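Lysosome-associated membrane glycoprotein 1 (Mus musculus, PDB 5GV0) is a heavily glycosylated lysosomal membrane protein whose membrane-proximal luminal domain probably takes part in its assembly. Local coordinates at residues A[8-12]-A[13-17]; A[74-77]-A[78-81]. All coordinates share one frame; numbering follows the deposited sequence.

Contact 1 of 2, residues A[8-12]-A[13-17]; sequences NVTGN and NGTCL. With NAG (2-acetamido-2-deoxy-beta-D-glucopyranose), chain F.
Val9 and Leu17 lie side by side across a beta hairpin at the edge of the mixed sheet, whose strands 5-11 and 14-30 are joined by a type I turn from Gly11 to Gly14. A hairpin is a good place to see how one extra residue redirects side chains. Two residues, Cys16 and Leu17, stand against the single Val9, a classic beta bulge: Cys16 N donates a nearly straight hydrogen bond to Val9 O at 2.8 Å (165° at the hydrogen), while Leu17 N shares that oxygen only weakly. On the face of Val9 and Leu17 the two branches of Val9 part company. With CG1 anti to the backbone N (chi1 178°), that methyl touches Cys16 SG at 3.7 Å, and CG2 meets Leu17 CD2 at 3.8 Å, the two side chains crossing obliquely. Cys16 is itself disulfide-bonded to Cys53, and Leu60 and Val58 of strand 57-64 close over this apolar patch.

On the face of Thr10 and Thr15, these two form a non-hydrogen-bonded pair, and Thr15 OG1 is hydrogen-bonded to Asp150. Asn8 reaches Thr15 at about a right angle, its OD1 3.2 Å from Thr15 CG2. At the turn, Gly11 and Gly14 exchange backbone bonds in both directions. Asn13 there begins the sequon Asn13-Gly14-Thr15, and its ND2 is joined covalently to C1 of the N-acetylglucosamine at 1.4 Å.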
ATOM      1  N   ASN A   8     -11.728  -3.066   2.745  1.00 12.41           N
ATOM      2  CA  ASN A   8     -12.782  -2.066   2.859  1.00 13.85           C
ATOM      3  C   ASN A   8     -12.533  -1.296   4.149  1.00 14.11           C
ATOM      4  O   ASN A   8     -12.480  -1.895   5.215  1.00 14.82           O
ATOM      5  CB  ASN A   8     -14.161  -2.735   2.854  1.00 17.53           C
ATOM      6  CG  ASN A   8     -15.294  -1.777   3.169  1.00 31.08           C
ATOM      7  OD1 ASN A   8     -15.343  -0.660   2.664  1.00 33.43           O
ATOM      8  ND2 ASN A   8     -16.223  -2.225   4.002  1.00 43.54           N
ATOM      9  N   VAL A   9     -12.325   0.012   4.049  1.00 10.89           N
ATOM     10  CA  VAL A   9     -12.171   0.846   5.235  1.00 11.40           C
ATOM     11  C   VAL A   9     -13.386   1.753   5.344  1.00 12.34           C
ATOM     12  O   VAL A   9     -13.690   2.506   4.419  1.00 11.52           O
ATOM     13  CB  VAL A   9     -10.872   1.683   5.187  1.00 12.74           C
ATOM     14  CG1 VAL A   9     -10.758   2.589   6.410  1.00 13.87           C
ATOM     15  CG2 VAL A   9      -9.655   0.771   5.080  1.00 12.09           C
ATOM     16  N   THR A  10     -14.101   1.651   6.462  1.00 11.55           N
ATOM     17  CA  THR A  10     -15.285   2.467   6.697  1.00 12.49           C
ATOM     18  C   THR A  10     -15.161   3.246   7.998  1.00 12.65           C
ATOM     19  O   THR A  10     -14.654   2.721   8.995  1.00 16.34           O
ATOM     20  CB  THR A  10     -16.562   1.601   6.736  1.00 17.24           C
ATOM     21  OG1 THR A  10     -16.702   0.893   5.502  1.00 28.18           O
ATOM     22  CG2 THR A  10     -17.798   2.468   6.937  1.00 19.49           C
ATOM     23  N   GLY A  11     -15.618   4.496   7.972  1.00 14.88           N
ATOM     24  CA  GLY A  11     -15.611   5.367   9.134  1.00 18.03           C
ATOM     25  C   GLY A  11     -16.871   6.217   9.191  1.00 15.65           C
ATOM     26  O   GLY A  11     -17.928   5.796   8.720  1.00 15.13           O
ATOM     27  N   ASN A  12     -16.747   7.422   9.743  1.00 14.50           N
ATOM     28  CA  ASN A  12     -17.916   8.241  10.082  1.00 14.37           C
ATOM     29  C   ASN A  12     -18.798   8.593   8.891  1.00 17.61           C
ATOM     30  O   ASN A  12     -20.014   8.736   9.029  1.00 19.91           O
ATOM     31  CB  ASN A  12     -17.474   9.537  10.764  1.00 17.46           C
ATOM     32  CG  ASN A  12     -16.731   9.296  12.062  1.00 17.49           C
ATOM     33  OD1 ASN A  12     -16.960   8.306  12.754  1.00 14.45           O
ATOM     34  ND2 ASN A  12     -15.835  10.215  12.401  1.00 20.22           N
ATOM     35  N   ASN A  13     -18.181   8.756   7.728  1.00 17.40           N
ATOM     36  CA  ASN A  13     -18.917   9.117   6.521  1.00 17.82           C
ATOM     37  C   ASN A  13     -19.009   7.945   5.562  1.00 15.10           C
ATOM     38  O   ASN A  13     -19.117   8.129   4.345  1.00 20.57           O
ATOM     39  CB  ASN A  13     -18.259  10.307   5.823  1.00 17.00           C
ATOM     40  CG  ASN A  13     -18.193  11.530   6.701  1.00 23.64           C
ATOM     41  OD1 ASN A  13     -18.976  11.679   7.640  1.00 23.32           O
ATOM     42  ND2 ASN A  13     -17.257  12.420   6.400  1.00 21.36           N
ATOM     43  N   GLY A  14     -18.949   6.740   6.111  1.00 16.02           N
ATOM     44  CA  GLY A  14     -19.044   5.541   5.306  1.00 14.94           C
ATOM     45  C   GLY A  14     -17.701   5.093   4.767  1.00 12.95           C
ATOM     46  O   GLY A  14     -16.655   5.397   5.337  1.00 15.48           O
ATOM     47  N   THR A  15     -17.743   4.366   3.660  1.00 15.38           N
ATOM     48  CA  THR A  15     -16.542   3.784   3.073  1.00 13.83           C
ATOM     49  C   THR A  15     -15.609   4.854   2.517  1.00 14.01           C
ATOM     50  O   THR A  15     -16.032   5.719   1.753  1.00 16.76           O
ATOM     51  CB  THR A  15     -16.913   2.796   1.964  1.00 14.56           C
ATOM     52  OG1 THR A  15     -17.696   1.739   2.524  1.00 18.03           O
ATOM     53  CG2 THR A  15     -15.674   2.195   1.335  1.00 14.82           C
ATOM     54  N   CYS A  16     -14.340   4.806   2.918  1.00 10.96           N
ATOM     55  CA  CYS A  16     -13.361   5.766   2.427  1.00 11.08           C
ATOM     56  C   CYS A  16     -12.203   5.091   1.700  1.00 11.16           C
ATOM     57  O   CYS A  16     -11.335   5.769   1.166  1.00 11.04           O
ATOM     58  CB  CYS A  16     -12.816   6.624   3.572  1.00 14.55           C
ATOM     59  SG  CYS A  16     -11.731   5.748   4.720  1.00 12.99           S
ATOM     60  N   LEU A  17     -12.172   3.763   1.689  1.00 10.91           N
ATOM     61  CA  LEU A  17     -11.172   3.050   0.906  1.00  9.59           C
ATOM     62  C   LEU A  17     -11.729   1.719   0.457  1.00 10.78           C
ATOM     63  O   LEU A  17     -12.278   0.971   1.269  1.00 11.48           O
ATOM     64  CB  LEU A  17      -9.885   2.821   1.709  1.00 11.83           C
ATOM     65  CG  LEU A  17      -8.699   2.205   0.956  1.00 12.03           C
ATOM     66  CD1 LEU A  17      -7.999   3.214   0.048  1.00 16.10           C
ATOM     67  CD2 LEU A  17      -7.715   1.623   1.954  1.00 20.20           C
TER
HETATM   68  C1  NAG F 405     -17.089  13.629   7.157  1.00 27.69           C
HETATM   69  C2  NAG F 405     -15.602  13.852   7.467  1.00 26.83           C
HETATM   70  C3  NAG F 405     -15.395  15.184   8.192  1.00 29.66           C
HETATM   71  C4  NAG F 405     -16.073  16.320   7.438  1.00 35.42           C
HETATM   72  C5  NAG F 405     -17.538  15.974   7.204  1.00 31.22           C
HETATM   73  C6  NAG F 405     -18.284  17.027   6.419  1.00 38.45           C
HETATM   74  C7  NAG F 405     -14.398  11.726   7.742  1.00 21.83           C
HETATM   75  C8  NAG F 405     -13.961  10.668   8.709  1.00 18.96           C
HETATM   76  N2  NAG F 405     -15.085  12.750   8.263  1.00 23.43           N
HETATM   77  O3  NAG F 405     -14.000  15.450   8.307  1.00 28.39           O
HETATM   78  O4  NAG F 405     -15.988  17.529   8.185  1.00 34.24           O
HETATM   79  O5  NAG F 405     -17.610  14.757   6.448  1.00 34.01           O
HETATM   80  O6  NAG F 405     -17.977  16.958   5.033  1.00 42.42           O
HETATM   81  O7  NAG F 405     -14.137  11.661   6.547  1.00 22.99           O

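Contact 2 of 2, residues A[74-77]-A[78-81]. With NAG (2-acetamido-2-deoxy-beta-D-glucopyranose), chain G.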
ATOM      1  N   GLY A  74      -3.447  10.301   0.225  1.00  9.69           N
ATOM      2  CA  GLY A  74      -3.730  11.713   0.330  1.00 10.79           C
ATOM      3  C   GLY A  74      -4.525  12.175  -0.861  1.00 13.20           C
ATOM      4  O   GLY A  74      -4.715  11.450  -1.834  1.00 11.92           O
ATOM      5  N   MET A  75      -5.007  13.403  -0.783  1.00 19.64           N
ATOM      6  CA  MET A  75      -5.646  13.984  -1.937  1.00 23.80           C
ATOM      7  C   MET A  75      -5.584  15.484  -1.875  1.00 29.86           C
ATOM      8  O   MET A  75      -5.447  16.085  -0.811  1.00 29.89           O
ATOM      9  CB  MET A  75      -7.094  13.520  -2.059  1.00 21.83           C
ATOM     10  CG  MET A  75      -7.989  13.917  -0.931  1.00 27.82           C
ATOM     11  SD  MET A  75      -9.630  14.068  -1.627  1.00 27.94           S
ATOM     12  CE  MET A  75      -9.554  15.718  -2.306  1.00 22.59           C
ATOM     13  N   ASN A  76      -5.681  16.070  -3.053  1.00 22.13           N
ATOM     14  CA  ASN A  76      -5.548  17.492  -3.244  1.00 17.85           C
ATOM     15  C   ASN A  76      -6.903  17.985  -3.710  1.00 24.30           C
ATOM     16  O   ASN A  76      -7.332  17.682  -4.825  1.00 28.18           O
ATOM     17  CB  ASN A  76      -4.428  17.737  -4.248  1.00 21.41           C
ATOM     18  CG  ASN A  76      -4.200  19.189  -4.547  1.00 22.54           C
ATOM     19  OD1 ASN A  76      -4.810  20.079  -3.956  1.00 32.69           O
ATOM     20  ND2 ASN A  76      -3.300  19.436  -5.486  1.00 31.63           N
ATOM     21  N   ALA A  77      -7.599  18.697  -2.829  1.00 26.52           N
ATOM     22  CA  ALA A  77      -8.960  19.136  -3.104  1.00 30.73           C
ATOM     23  C   ALA A  77      -9.019  20.004  -4.353  1.00 28.71           C
ATOM     24  O   ALA A  77     -10.002  19.971  -5.090  1.00 23.15           O
ATOM     25  CB  ALA A  77      -9.524  19.888  -1.907  1.00 38.62           C
ATOM     26  N   SER A  78      -7.949  20.757  -4.594  1.00 27.66           N
ATOM     27  CA  SER A  78      -7.896  21.682  -5.715  1.00 29.58           C
ATOM     28  C   SER A  78      -7.761  20.950  -7.041  1.00 19.90           C
ATOM     29  O   SER A  78      -8.051  21.512  -8.091  1.00 24.12           O
ATOM     30  CB  SER A  78      -6.736  22.665  -5.543  1.00 32.31           C
ATOM     31  OG  SER A  78      -6.821  23.340  -4.301  1.00 37.57           O
ATOM     32  N   SER A  79      -7.317  19.698  -6.999  1.00 21.58           N
ATOM     33  CA  SER A  79      -7.204  18.912  -8.223  1.00 26.08           C
ATOM     34  C   SER A  79      -8.199  17.749  -8.259  1.00 17.68           C
ATOM     35  O   SER A  79      -8.431  17.169  -9.314  1.00 20.39           O
ATOM     36  CB  SER A  79      -5.769  18.387  -8.398  1.00 22.45           C
ATOM     37  OG  SER A  79      -5.370  17.554  -7.321  1.00 21.83           O
ATOM     38  N   SER A  80      -8.790  17.426  -7.111  1.00 21.87           N
ATOM     39  CA  SER A  80      -9.642  16.244  -6.985  1.00 16.96           C
ATOM     40  C   SER A  80      -8.919  15.000  -7.505  1.00 19.01           C
ATOM     41  O   SER A  80      -9.449  14.256  -8.331  1.00 19.40           O
ATOM     42  CB  SER A  80     -10.971  16.422  -7.727  1.00 20.71           C
ATOM     43  OG  SER A  80     -11.786  17.417  -7.122  1.00 30.15           O
ATOM     44  N   LEU A  81      -7.692  14.805  -7.035  1.00 12.32           N
ATOM     45  CA  LEU A  81      -6.928  13.593  -7.302  1.00 12.88           C
ATOM     46  C   LEU A  81      -6.567  12.965  -5.976  1.00 12.38           C
ATOM     47  O   LEU A  81      -6.252  13.685  -5.026  1.00 14.83           O
ATOM     48  CB  LEU A  81      -5.650  13.889  -8.082  1.00 16.12           C
ATOM     49  CG  LEU A  81      -5.761  14.428  -9.503  1.00 19.38           C
ATOM     50  CD1 LEU A  81      -4.400  14.880  -9.989  1.00 17.50           C
ATOM     51  CD2 LEU A  81      -6.328  13.365 -10.429  1.00 21.57           C
TER
HETATM   52  C1  NAG G 406      -2.969  20.766  -5.899  1.00 43.50           C
HETATM   53  C2  NAG G 406      -1.504  20.892  -6.268  1.00 43.74           C
HETATM   54  C3  NAG G 406      -1.193  22.338  -6.614  1.00 45.80           C
HETATM   55  C4  NAG G 406      -2.108  22.804  -7.739  1.00 49.95           C
HETATM   56  C5  NAG G 406      -3.579  22.524  -7.415  1.00 39.43           C
HETATM   57  C6  NAG G 406      -4.476  22.728  -8.611  1.00 39.99           C
HETATM   58  C7  NAG G 406       0.234  19.414  -5.379  1.00 62.15           C
HETATM   59  C8  NAG G 406       1.052  19.036  -4.182  1.00 62.60           C
HETATM   60  N2  NAG G 406      -0.639  20.412  -5.203  1.00 55.50           N
HETATM   61  O3  NAG G 406       0.170  22.455  -7.007  1.00 53.83           O
HETATM   62  O4  NAG G 406      -1.938  24.201  -7.954  1.00 40.22           O
HETATM   63  O5  NAG G 406      -3.769  21.158  -7.005  1.00 34.40           O
HETATM   64  O6  NAG G 406      -4.097  21.866  -9.676  1.00 40.38           O
HETATM   65  O7  NAG G 406       0.358  18.842  -6.459  1.00 65.44           O
HETATM   66  O   HOH W   1      -2.673  17.275  -7.436  1.00 34.85           O
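Asn76 meets Ser78, Ser79 and Ser80 in the tight turn that reverses the chain between strands 67-76 and 81-92, a case in which one residue serves both as the pivot of a turn and as the carrier of a glycan. The close-packed side is backbone. Asn76 O receives Ser79 N at 3.0 Å from above the carbonyl plane, and Ser80 N adds a weak, strongly bent bond to the same oxygen. Asn76 N donates a hydrogen bond to Leu81 O at 3.1 Å, and Met75 CB presses on that oxygen at the same distance. Met75 also touches Val115 and Phe145, and Leu81 lies on Gln112 and Thr114, so this end of the turn is backed by protein.

The other side faces solvent and sugar. Asn76 OD1 takes Ser78 N at 3.3 Å, closing an Asx turn in which the donor again stands above the amide plane. Ser79 OG, held between its backbone N and carbonyl carbon (chi1 60°), turns back toward Asn76 and lies 2.7 Å from a water. Ser78 CB and Ser79 CB rest loosely on O5 of the sugar ring. Linkage to C1 leaves Asn76 ND2 a single N-H, which goes to that same water at 3.0 Å; with OD1 bound as well, the glycosylated amide is engaged at both its oxygen and its nitrogen, which probably limits its rotation.

Followed from the N terminus, the chain first folds back in contact 1, closing the hairpin of strands 5-11 and 14-30 at one edge of the mixed sheet. It completes strand 14-30, adds strand 36-42 to the same sheet, then crosses to strands 48-52 and 57-64 of the antiparallel sheet before contact 2 turns strand 67-76 into strand 81-92. The two closures come in series, neither nested nor crossed, with centres about 18 Å apart and nearest atoms about 8 Å apart. They belong to different sheets, yet share a neighbour: Phe145 makes a backbone bond to Cys16 and touches Met75. The Cys16-Cys53 disulfide also ties contact 1 to the chain of the second sheet.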